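Local coordinates for BvnE (Penicillium brevicompactum, PDB 6U9I), which catalyses, as a stereoselective semipinacolase of the isomerase class, a rearrangement step in the fungal assembly of brevianamides, at residues 23-28 with 97-102; 93-98 with 122-127; 110-115 with 142-147; 116-121 with 130-135. All coordinates share one frame; numbering follows the deposited sequence.

Interaction 1: 23-28 with 97-102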
# COMPACT_ATOMS: atom_id res chain seq x y z
N HIS A 23 -14.29 -5.60 6.74
CA HIS A 23 -14.64 -6.92 6.24
C HIS A 23 -15.94 -6.90 5.45
O HIS A 23 -16.09 -7.67 4.50
CB HIS A 23 -14.71 -7.92 7.39
CG HIS A 23 -13.36 -8.41 7.83
ND1 HIS A 23 -12.52 -9.12 7.00
CD2 HIS A 23 -12.69 -8.26 9.01
CE1 HIS A 23 -11.39 -9.40 7.65
NE2 HIS A 23 -11.47 -8.88 8.86
N ARG A 24 -16.87 -6.01 5.82
CA ARG A 24 -18.07 -5.88 5.01
C ARG A 24 -17.74 -5.38 3.62
O ARG A 24 -18.32 -5.83 2.62
CB ARG A 24 -19.08 -4.96 5.69
CG ARG A 24 -20.39 -4.81 4.90
CD ARG A 24 -21.34 -3.87 5.61
NE ARG A 24 -20.72 -2.56 5.78
CZ ARG A 24 -21.28 -1.55 6.44
NH1 ARG A 24 -20.64 -0.40 6.55
NH2 ARG A 24 -22.49 -1.70 6.99
N TRP A 25 -16.79 -4.43 3.52
CA TRP A 25 -16.37 -3.95 2.21
C TRP A 25 -15.80 -5.09 1.37
O TRP A 25 -16.12 -5.21 0.18
CB TRP A 25 -15.35 -2.83 2.38
CG TRP A 25 -14.88 -2.24 1.09
CD1 TRP A 25 -15.54 -1.34 0.31
CD2 TRP A 25 -13.64 -2.53 0.41
NE1 TRP A 25 -14.80 -1.03 -0.81
CE2 TRP A 25 -13.63 -1.75 -0.77
CE3 TRP A 25 -12.54 -3.36 0.68
CZ2 TRP A 25 -12.56 -1.78 -1.68
CZ3 TRP A 25 -11.48 -3.38 -0.23
CH2 TRP A 25 -11.50 -2.60 -1.38
N LEU A 26 -14.97 -5.95 1.97
CA LEU A 26 -14.45 -7.09 1.24
C LEU A 26 -15.57 -8.03 0.80
O LEU A 26 -15.56 -8.54 -0.33
CB LEU A 26 -13.45 -7.86 2.11
CG LEU A 26 -12.02 -7.34 2.29
CD1 LEU A 26 -11.22 -8.37 3.08
CD2 LEU A 26 -11.33 -7.06 0.96
N SER A 27 -16.53 -8.30 1.69
CA SER A 27 -17.54 -9.30 1.37
C SER A 27 -18.47 -8.79 0.27
O SER A 27 -18.88 -9.57 -0.60
CB SER A 27 -18.34 -9.69 2.62
OG SER A 27 -19.23 -8.65 2.97
N THR A 28 -18.79 -7.49 0.28
CA THR A 28 -19.63 -6.97 -0.80
C THR A 28 -18.86 -6.89 -2.11
O THR A 28 -19.45 -7.05 -3.18
CB THR A 28 -20.23 -5.61 -0.42
OG1 THR A 28 -19.20 -4.66 -0.12
CG2 THR A 28 -21.14 -5.74 0.80
N VAL A 97 -8.62 2.13 7.71
CA VAL A 97 -8.21 0.72 7.73
C VAL A 97 -7.36 0.46 6.50
O VAL A 97 -7.81 0.73 5.38
CB VAL A 97 -9.41 -0.24 7.76
CG1 VAL A 97 -8.92 -1.71 7.77
CG2 VAL A 97 -10.29 0.04 8.97
N VAL A 98 -6.16 -0.09 6.70
CA VAL A 98 -5.25 -0.41 5.60
C VAL A 98 -5.21 -1.92 5.42
O VAL A 98 -5.10 -2.65 6.41
CB VAL A 98 -3.84 0.14 5.86
CG1 VAL A 98 -2.89 -0.23 4.73
CG2 VAL A 98 -3.91 1.67 6.02
N MET A 99 -5.30 -2.39 4.18
CA MET A 99 -5.29 -3.83 3.91
C MET A 99 -4.43 -4.15 2.70
O MET A 99 -4.56 -3.52 1.64
CB MET A 99 -6.70 -4.38 3.69
CG MET A 99 -7.54 -4.33 4.97
SD MET A 99 -9.14 -5.11 4.79
CE MET A 99 -9.92 -4.02 3.60
N HIS A 100 -3.58 -5.16 2.86
CA HIS A 100 -2.78 -5.71 1.78
C HIS A 100 -3.58 -6.86 1.17
O HIS A 100 -3.85 -7.85 1.85
CB HIS A 100 -1.45 -6.19 2.37
CG HIS A 100 -0.41 -6.54 1.36
ND1 HIS A 100 0.73 -7.24 1.69
CD2 HIS A 100 -0.33 -6.29 0.03
CE1 HIS A 100 1.47 -7.41 0.61
NE2 HIS A 100 0.85 -6.84 -0.42
N LEU A 101 -3.98 -6.71 -0.09
CA LEU A 101 -4.98 -7.57 -0.70
C LEU A 101 -4.47 -8.25 -1.96
O LEU A 101 -3.64 -7.70 -2.69
CB LEU A 101 -6.25 -6.79 -1.08
CG LEU A 101 -6.98 -6.02 0.03
CD1 LEU A 101 -8.18 -5.26 -0.54
CD2 LEU A 101 -7.42 -6.95 1.17
N ALA A 102 -5.02 -9.42 -2.24
CA ALA A 102 -4.84 -10.12 -3.51
C ALA A 102 -6.19 -10.25 -4.20
O ALA A 102 -7.20 -10.55 -3.55
CB ALA A 102 -4.25 -11.52 -3.29
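Behind the Trp25 and Leu26 side chains, which meet Met99 and Leu101, the carbonyl oxygen Arg24 O is gripped twice from within the helix: Thr28 N donates to Arg24 O at 2.9 Å and Ser27 OG donates to the same Arg24 O at 3.0 Å, both from one face of the carbonyl plane. These polar links lie on the far side of the helix; the helix surface turned to the strand is hydrocarbon, and it meets the Met99 thioether methyl and the Leu101 methyls. Met99 runs out from the strand and bends at its last torsion (chi3 -66°), which places CE between two helix residues: Met99 CE stands 4.0 Å from Trp25 CE3, in an oblique approach to the ring, and 4.1 Å from Leu26 CG. Leu101 supplies both of its methyls. Leu101 CD1 comes in the plane of the indole at its benzo edge, 3.8 Å from Trp25 CZ3, while Leu101 CD2 is 3.9 Å from Leu26 CD2. With CG anti to the backbone N (chi1 -178°), Trp25 presents that edge to the strand. Helix and strand axes approach to 11.4 Å at an angle of 43°, a spacing filled by side chains from both sides. Leu80 and Leu82 on strand 78-82 and Leu120 on strand 110-122 extend the same core. All four touching residues are buried, and every link between them is apolar, so helix 14-31 is probably held on this sheet face by shape fit and exclusion of water rather than by directional bonds.

Interaction 2: 93-98 with 122-127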
# COMPACT_ATOMS: atom_id res chain seq x y z
N ARG A 93 -8.32 6.74 15.37
CA ARG A 93 -8.44 8.20 15.41
C ARG A 93 -8.81 8.76 14.04
O ARG A 93 -9.66 9.66 13.93
CB ARG A 93 -7.14 8.82 15.91
CG ARG A 93 -7.18 10.34 15.90
CD ARG A 93 -6.06 10.95 16.74
NE ARG A 93 -6.05 12.40 16.61
CZ ARG A 93 -6.59 13.23 17.49
NH1 ARG A 93 -6.55 14.55 17.29
NH2 ARG A 93 -7.16 12.76 18.59
N LEU A 94 -8.18 8.25 12.98
CA LEU A 94 -8.43 8.71 11.63
C LEU A 94 -9.55 7.95 10.92
O LEU A 94 -9.89 8.30 9.78
CB LEU A 94 -7.15 8.61 10.80
CG LEU A 94 -5.94 9.38 11.36
CD1 LEU A 94 -4.79 9.35 10.38
CD2 LEU A 94 -6.33 10.83 11.68
N ARG A 95 -10.14 6.94 11.57
CA ARG A 95 -11.18 6.10 10.95
C ARG A 95 -10.66 5.44 9.68
O ARG A 95 -11.39 5.30 8.70
CB ARG A 95 -12.45 6.89 10.65
CG ARG A 95 -13.48 6.92 11.76
CD ARG A 95 -12.93 7.59 12.96
NE ARG A 95 -13.95 7.97 13.93
CZ ARG A 95 -13.65 8.60 15.06
NH1 ARG A 95 -14.61 8.95 15.92
NH2 ARG A 95 -12.38 8.87 15.32
N LYS A 96 -9.40 5.00 9.70
CA LYS A 96 -8.80 4.40 8.52
C LYS A 96 -8.47 2.93 8.77
O LYS A 96 -8.12 2.55 9.89
CB LYS A 96 -7.54 5.14 8.10
CG LYS A 96 -7.86 6.53 7.55
CD LYS A 96 -6.60 7.21 7.08
CE LYS A 96 -6.83 8.69 6.84
NZ LYS A 96 -7.56 8.98 5.55
N VAL A 97 -8.62 2.13 7.71
CA VAL A 97 -8.21 0.72 7.73
C VAL A 97 -7.36 0.46 6.50
O VAL A 97 -7.81 0.73 5.38
CB VAL A 97 -9.41 -0.24 7.76
CG1 VAL A 97 -8.92 -1.71 7.77
CG2 VAL A 97 -10.29 0.04 8.97
N VAL A 98 -6.16 -0.09 6.70
CA VAL A 98 -5.25 -0.41 5.60
C VAL A 98 -5.21 -1.92 5.42
O VAL A 98 -5.10 -2.65 6.41
CB VAL A 98 -3.84 0.14 5.86
CG1 VAL A 98 -2.89 -0.23 4.73
CG2 VAL A 98 -3.91 1.67 6.02
N PHE A 122 -13.39 5.74 6.76
CA PHE A 122 -14.81 5.69 7.06
C PHE A 122 -15.26 7.02 7.65
O PHE A 122 -14.45 7.87 8.03
CB PHE A 122 -15.12 4.53 8.00
CG PHE A 122 -14.89 3.18 7.37
CD1 PHE A 122 -15.90 2.56 6.65
CD2 PHE A 122 -13.66 2.56 7.47
CE1 PHE A 122 -15.69 1.33 6.04
CE2 PHE A 122 -13.44 1.32 6.87
CZ PHE A 122 -14.45 0.72 6.16
N ASN A 123 -16.58 7.21 7.69
CA ASN A 123 -17.15 8.36 8.37
C ASN A 123 -16.89 8.24 9.88
O ASN A 123 -16.36 7.24 10.37
CB ASN A 123 -18.64 8.49 8.04
CG ASN A 123 -19.48 7.31 8.56
OD1 ASN A 123 -18.94 6.32 9.06
ND2 ASN A 123 -20.80 7.41 8.41
N GLU A 124 -17.28 9.28 10.61
CA GLU A 124 -16.95 9.35 12.04
C GLU A 124 -17.49 8.16 12.80
O GLU A 124 -16.84 7.67 13.73
CB GLU A 124 -17.49 10.65 12.64
CG GLU A 124 -16.98 10.91 14.05
CD GLU A 124 -17.81 10.22 15.12
OE1 GLU A 124 -17.23 9.87 16.19
OE2 GLU A 124 -19.02 10.01 14.90
N GLU A 125 -18.68 7.69 12.43
CA GLU A 125 -19.29 6.57 13.12
C GLU A 125 -18.67 5.24 12.72
O GLU A 125 -18.98 4.21 13.34
CB GLU A 125 -20.79 6.53 12.85
CG GLU A 125 -21.49 7.88 13.04
CD GLU A 125 -21.67 8.65 11.73
OE1 GLU A 125 -20.71 9.30 11.25
OE2 GLU A 125 -22.79 8.61 11.17
N GLY A 126 -17.83 5.23 11.69
CA GLY A 126 -17.22 4.00 11.21
C GLY A 126 -18.15 3.07 10.47
O GLY A 126 -17.85 1.88 10.37
N THR A 127 -19.26 3.58 9.94
CA THR A 127 -20.32 2.76 9.36
C THR A 127 -20.51 2.96 7.87
O THR A 127 -21.27 2.21 7.26
CB THR A 127 -21.66 3.07 10.04
OG1 THR A 127 -21.98 4.46 9.80
CG2 THR A 127 -21.57 2.81 11.54
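From CB to NH1 the Arg95 side chain follows the loop 122-127. Its CB lies 3.4 Å from Phe122 O, and one step out Arg95 CG is 3.2 Å from Asn123 O. A bend at chi2 (62°) then carries the chain past CD, which faces Glu124 O, and brings NE into bonding range: Arg95 NE donates to Glu124 O over 2.9 Å with an N-H...O angle of 165°, and the acceptor sits in the guanidinium plane. At the tip, Arg95 NH1 forms a salt bridge with Glu124 OE1 at 2.8 Å. The hydrogen bond within it is weak because the approach is bent, and the guanidinium and carboxylate planes stand 52° apart although the two side chains run side by side. Arg95 NH2 turns back toward the chain leading into its strand, with weak bonds to Arg93 O and Glu92 O. A leucine in place of Arg95 would probably leave Glu124 O without its NE donor and the Glu124 carboxylate without its counter-charge, setting the turn freer to move. The backbone adds a nearly straight bond, Phe122 N to Arg95 O at 2.8 Å. Deeper in, Val97 CG2 packs at the edge of the Phe122 ring, 4.0 Å from CE2, where Leu18 of helix 14-31 also meets the phenyl group. Arg95 and Lys96 both face Asp91 as a G1 beta bulge, with Arg95 at positive phi. The arrangement thus clasps two hairpin ends together: the bulged return of strands 89-91 and 96-107, and the type I turn from Asn123 to Gly126 between strands 110-122 and 129-136.

Interaction 3: 110-115 with 142-147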
# COMPACT_ATOMS: atom_id res chain seq x y z
N GLY A 110 -7.44 -15.02 -19.89
CA GLY A 110 -6.88 -15.89 -18.88
C GLY A 110 -7.09 -15.32 -17.48
O GLY A 110 -8.05 -14.59 -17.23
N LEU A 111 -6.16 -15.66 -16.59
CA LEU A 111 -6.28 -15.28 -15.19
C LEU A 111 -5.94 -13.81 -14.97
O LEU A 111 -5.05 -13.26 -15.61
CB LEU A 111 -5.38 -16.15 -14.32
CG LEU A 111 -5.73 -17.63 -14.30
CD1 LEU A 111 -4.89 -18.35 -13.27
CD2 LEU A 111 -7.21 -17.80 -14.00
N TYR A 112 -6.66 -13.19 -14.04
CA TYR A 112 -6.34 -11.87 -13.53
C TYR A 112 -5.94 -12.04 -12.07
O TYR A 112 -6.75 -12.50 -11.26
CB TYR A 112 -7.53 -10.92 -13.65
CG TYR A 112 -7.33 -9.58 -12.98
CD1 TYR A 112 -6.61 -8.57 -13.61
CD2 TYR A 112 -7.86 -9.32 -11.72
CE1 TYR A 112 -6.42 -7.34 -13.01
CE2 TYR A 112 -7.67 -8.09 -11.11
CZ TYR A 112 -6.95 -7.11 -11.76
OH TYR A 112 -6.77 -5.88 -11.16
N GLU A 113 -4.68 -11.73 -11.74
CA GLU A 113 -4.15 -11.98 -10.39
C GLU A 113 -3.35 -10.76 -9.95
O GLU A 113 -2.14 -10.69 -10.20
CB GLU A 113 -3.30 -13.25 -10.36
CG GLU A 113 -4.03 -14.51 -10.75
CD GLU A 113 -3.08 -15.67 -10.97
OE1 GLU A 113 -2.30 -15.62 -11.95
OE2 GLU A 113 -3.09 -16.60 -10.14
N ASN A 114 -4.01 -9.82 -9.30
CA ASN A 114 -3.38 -8.56 -8.93
C ASN A 114 -3.17 -8.50 -7.42
O ASN A 114 -3.60 -9.38 -6.66
CB ASN A 114 -4.21 -7.37 -9.42
CG ASN A 114 -3.35 -6.17 -9.86
OD1 ASN A 114 -2.23 -5.98 -9.40
ND2 ASN A 114 -3.89 -5.36 -10.77
N GLU A 115 -2.49 -7.44 -7.00
CA GLU A 115 -2.10 -7.23 -5.61
C GLU A 115 -2.21 -5.74 -5.31
O GLU A 115 -1.82 -4.91 -6.14
CB GLU A 115 -0.67 -7.72 -5.35
CG GLU A 115 -0.17 -7.54 -3.92
CD GLU A 115 1.29 -7.95 -3.75
OE1 GLU A 115 1.92 -7.56 -2.74
OE2 GLU A 115 1.81 -8.68 -4.63
N VAL A 142 -0.56 -2.76 -16.26
CA VAL A 142 -0.15 -2.45 -17.63
C VAL A 142 -0.07 -3.72 -18.45
O VAL A 142 -0.54 -3.77 -19.59
CB VAL A 142 1.19 -1.69 -17.62
CG1 VAL A 142 1.66 -1.45 -19.04
CG2 VAL A 142 1.05 -0.37 -16.86
N LYS A 143 0.54 -4.77 -17.89
CA LYS A 143 0.64 -6.03 -18.61
C LYS A 143 -0.74 -6.63 -18.87
O LYS A 143 -0.97 -7.20 -19.94
CB LYS A 143 1.51 -7.01 -17.83
CG LYS A 143 2.98 -6.61 -17.80
CD LYS A 143 3.84 -7.79 -17.39
CE LYS A 143 5.28 -7.38 -17.16
NZ LYS A 143 5.68 -6.16 -17.91
N PHE A 144 -1.66 -6.51 -17.91
CA PHE A 144 -2.99 -7.06 -18.14
C PHE A 144 -3.74 -6.29 -19.22
O PHE A 144 -4.50 -6.88 -19.99
CB PHE A 144 -3.79 -7.09 -16.84
CG PHE A 144 -5.12 -7.78 -16.97
CD1 PHE A 144 -5.21 -9.17 -16.90
CD2 PHE A 144 -6.29 -7.05 -17.16
CE1 PHE A 144 -6.43 -9.81 -17.02
CE2 PHE A 144 -7.51 -7.68 -17.28
CZ PHE A 144 -7.58 -9.07 -17.21
N ALA A 145 -3.53 -4.97 -19.30
CA ALA A 145 -4.11 -4.20 -20.39
C ALA A 145 -3.58 -4.69 -21.74
O ALA A 145 -4.35 -4.84 -22.70
CB ALA A 145 -3.83 -2.71 -20.21
N GLU A 146 -2.27 -4.95 -21.82
CA GLU A 146 -1.69 -5.53 -23.03
C GLU A 146 -2.32 -6.87 -23.37
O GLU A 146 -2.73 -7.10 -24.51
CB GLU A 146 -0.17 -5.68 -22.85
CG GLU A 146 0.58 -4.38 -22.58
CD GLU A 146 2.00 -4.62 -22.08
OE1 GLU A 146 2.72 -3.63 -21.84
OE2 GLU A 146 2.39 -5.80 -21.91
N ARG A 147 -2.39 -7.78 -22.38
CA ARG A 147 -2.96 -9.10 -22.62
C ARG A 147 -4.40 -9.03 -23.11
O ARG A 147 -4.83 -9.87 -23.91
CB ARG A 147 -2.90 -9.96 -21.36
CG ARG A 147 -1.53 -10.39 -20.94
CD ARG A 147 -1.58 -10.96 -19.53
NE ARG A 147 -2.58 -12.02 -19.43
CZ ARG A 147 -3.13 -12.42 -18.29
NH1 ARG A 147 -2.81 -11.84 -17.15
NH2 ARG A 147 -4.03 -13.40 -18.30
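Tyr112 and Phe144 form a T-shaped, edge-to-face pair that fixes the C-terminal helix 138-150 against the outer end of strand 110-122, in a layout consistent with a curled alpha+beta fold of the NTF2-like kind. Helix and strand segments run nearly antiparallel, at 154°. In the aromatic contact, Tyr112 CD1 stands 3.5 Å above the plane of the Phe144 ring, over its centre; the centroids of the Tyr112 and Phe144 rings are 4.8 Å apart and the planes meet at 73°. Tyr112 CB extends the apolar contact, 3.7 Å from Phe144 CE1. Both rings project with CG anti to the backbone N, which brings them together across the gap. An alanine at Phe144 would take away the face on which the tyrosine edge rests, and is likely to leave the Tyr112 ring less restrained. The charged group provides the second kind of link. Arg147, bent at chi3 (54°), grips a single carbonyl end-on: its NH1 donates to Leu111 O at 3.1 Å and its NH2 to Leu111 O at 2.9 Å, with the acceptor close to the guanidinium plane. Arg147 NH2 also bonds Cys109 O, so the guanidinium binds two main-chain carbonyls near the strand's start. Gly110 suits its backbone angles, which alone would jam a CB against the preceding carbonyl; a CB would also crowd Arg147 NH2, at 3.2 Å. The third group is hydroxyl bonding: besides its bond with Tyr116 OH, Tyr112 OH accepts a hydrogen bond from Asn114 ND2 at 3.0 Å, nearly in the amide plane.

Interaction 4: 116-121 with 130-135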
# COMPACT_ATOMS: atom_id res chain seq x y z
N TYR A 116 -2.73 -5.40 -4.14
CA TYR A 116 -3.00 -4.00 -3.82
C TYR A 116 -2.67 -3.71 -2.37
O TYR A 116 -2.76 -4.58 -1.50
CB TYR A 116 -4.47 -3.60 -4.02
CG TYR A 116 -5.15 -4.25 -5.19
CD1 TYR A 116 -5.57 -5.58 -5.12
CD2 TYR A 116 -5.39 -3.55 -6.37
CE1 TYR A 116 -6.19 -6.18 -6.17
CE2 TYR A 116 -6.02 -4.16 -7.44
CZ TYR A 116 -6.42 -5.47 -7.33
OH TYR A 116 -7.06 -6.11 -8.38
N MET A 117 -2.36 -2.44 -2.11
CA MET A 117 -2.45 -1.86 -0.77
C MET A 117 -3.59 -0.86 -0.80
O MET A 117 -3.55 0.11 -1.56
CB MET A 117 -1.13 -1.20 -0.37
CG MET A 117 -0.99 -0.93 1.12
SD MET A 117 -0.80 -2.44 2.11
CE MET A 117 0.77 -3.08 1.52
N VAL A 118 -4.62 -1.10 0.01
CA VAL A 118 -5.83 -0.29 0.02
C VAL A 118 -5.91 0.48 1.34
O VAL A 118 -5.59 -0.06 2.40
CB VAL A 118 -7.07 -1.19 -0.19
CG1 VAL A 118 -8.36 -0.48 0.20
CG2 VAL A 118 -7.12 -1.66 -1.64
N VAL A 119 -6.32 1.75 1.26
CA VAL A 119 -6.57 2.57 2.45
C VAL A 119 -8.04 2.96 2.41
O VAL A 119 -8.45 3.74 1.54
CB VAL A 119 -5.68 3.81 2.50
CG1 VAL A 119 -5.98 4.61 3.78
CG2 VAL A 119 -4.20 3.44 2.39
N LEU A 120 -8.83 2.38 3.31
CA LEU A 120 -10.23 2.75 3.49
C LEU A 120 -10.32 3.84 4.56
O LEU A 120 -9.71 3.71 5.63
CB LEU A 120 -11.06 1.54 3.92
CG LEU A 120 -10.98 0.27 3.07
CD1 LEU A 120 -11.83 -0.84 3.68
CD2 LEU A 120 -11.47 0.56 1.68
N THR A 121 -11.07 4.90 4.28
CA THR A 121 -11.44 5.86 5.32
C THR A 121 -12.95 5.80 5.51
O THR A 121 -13.70 5.81 4.52
CB THR A 121 -11.04 7.30 4.94
OG1 THR A 121 -9.65 7.32 4.58
CG2 THR A 121 -11.25 8.23 6.14
N ARG A 130 -16.01 6.53 3.21
CA ARG A 130 -15.99 7.88 2.64
C ARG A 130 -14.82 8.11 1.69
O ARG A 130 -14.81 9.12 0.99
CB ARG A 130 -15.98 8.94 3.74
CG ARG A 130 -14.67 9.05 4.51
CD ARG A 130 -14.71 10.18 5.56
NE ARG A 130 -14.92 11.49 4.93
CZ ARG A 130 -15.09 12.62 5.62
NH1 ARG A 130 -15.27 13.79 4.99
NH2 ARG A 130 -15.05 12.58 6.94
N ASP A 131 -13.84 7.21 1.64
CA ASP A 131 -12.72 7.36 0.73
C ASP A 131 -12.02 6.01 0.61
O ASP A 131 -11.91 5.28 1.60
CB ASP A 131 -11.71 8.40 1.24
CG ASP A 131 -10.63 8.70 0.22
OD1 ASP A 131 -10.94 9.41 -0.76
OD2 ASP A 131 -9.48 8.22 0.38
N VAL A 132 -11.55 5.69 -0.59
CA VAL A 132 -10.70 4.52 -0.83
C VAL A 132 -9.53 4.94 -1.68
O VAL A 132 -9.72 5.50 -2.76
CB VAL A 132 -11.45 3.39 -1.56
CG1 VAL A 132 -10.58 2.15 -1.58
CG2 VAL A 132 -12.74 3.12 -0.91
N ILE A 133 -8.31 4.64 -1.23
CA ILE A 133 -7.14 4.65 -2.11
C ILE A 133 -6.83 3.21 -2.45
O ILE A 133 -6.68 2.38 -1.55
CB ILE A 133 -5.92 5.29 -1.45
CG1 ILE A 133 -6.20 6.71 -1.02
CG2 ILE A 133 -4.70 5.19 -2.40
CD1 ILE A 133 -5.09 7.25 -0.16
N GLU A 134 -6.71 2.92 -3.74
CA GLU A 134 -6.40 1.57 -4.21
C GLU A 134 -5.05 1.61 -4.91
O GLU A 134 -4.96 1.96 -6.09
CB GLU A 134 -7.50 1.03 -5.11
CG GLU A 134 -8.78 0.74 -4.37
CD GLU A 134 -9.92 0.31 -5.28
OE1 GLU A 134 -9.78 0.44 -6.51
OE2 GLU A 134 -10.95 -0.15 -4.74
N PHE A 135 -3.99 1.26 -4.19
CA PHE A 135 -2.62 1.28 -4.72
C PHE A 135 -2.33 -0.09 -5.32
O PHE A 135 -2.07 -1.05 -4.59
CB PHE A 135 -1.64 1.64 -3.61
CG PHE A 135 -0.28 2.08 -4.09
CD1 PHE A 135 0.60 1.16 -4.66
CD2 PHE A 135 0.14 3.40 -3.93
CE1 PHE A 135 1.87 1.56 -5.10
CE2 PHE A 135 1.41 3.80 -4.37
CZ PHE A 135 2.27 2.89 -4.96
O HOH W 1 -8.69 6.44 2.13
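Leu120 and Val132 lie side by side in an antiparallel beta hairpin, pointing the same way, with Leu120 CD2 3.7 Å from Val132 CG1. The strand segments run at 170° to each other. Val118 and Glu134 share this face, on which Trp25 of helix 14-31 packs. On the reverse face stand the hydrogen-bonded pairs Met117-Phe135, Val119-Ile133 and Thr121-Asp131. Met117 and Phe135 carry their ends away from one another, and Met117 meets Met117 of the second subunit; Val119 CB and Ile133 CB stand 4.2 Å apart. Thr121 crosses Asp131 at a slant, CB to CB 3.9 Å. Its CG2, anti to the backbone N (chi1 -52° for OG1), instead touches the aliphatic part of Arg130, 3.9 Å from Arg130 CG. Here the register slips: Arg130 and Asp131 both face Thr121 in a classic beta bulge, and Thr121 O accepts from Arg130 N at 2.8 Å and from Asp131 N at 3.2 Å. The polar ends have partners beyond the hairpin: Asp131 OD1 with Arg48, Thr121 OG1 with Lys96. One water lies between Thr121 and Asp131, also reaching Val119 O, and stands 2.8 Å from Thr121 OG1 and 2.6 Å from Asp131 OD2.

In the fold
All four contacts involve strands 96-107 and 110-122 of one curled sheet or the loops at their ends. Interactions 1 and 4 form its middle, with centres 9 Å apart: strand 96-107 bonds to strand 110-122 through Leu101 N to Tyr116 O and Val97 O to Leu120 N, both 2.8 Å. Interaction 2 closes one end, its centre 12 Å from that of interaction 4, to which Lys96 NZ joins Thr121 OG1 at 2.8 Å. Interaction 3 lies at the other end, its centre about 31 Å from that of interaction 2. His100 NE2 reaches Glu115 OE1 at 2.7 Å between interactions 1 and 3. Glycerol, probably from crystallisation, is found near Ile133 in interaction 4, and glycerol also bonds Asn114 O in interaction 3.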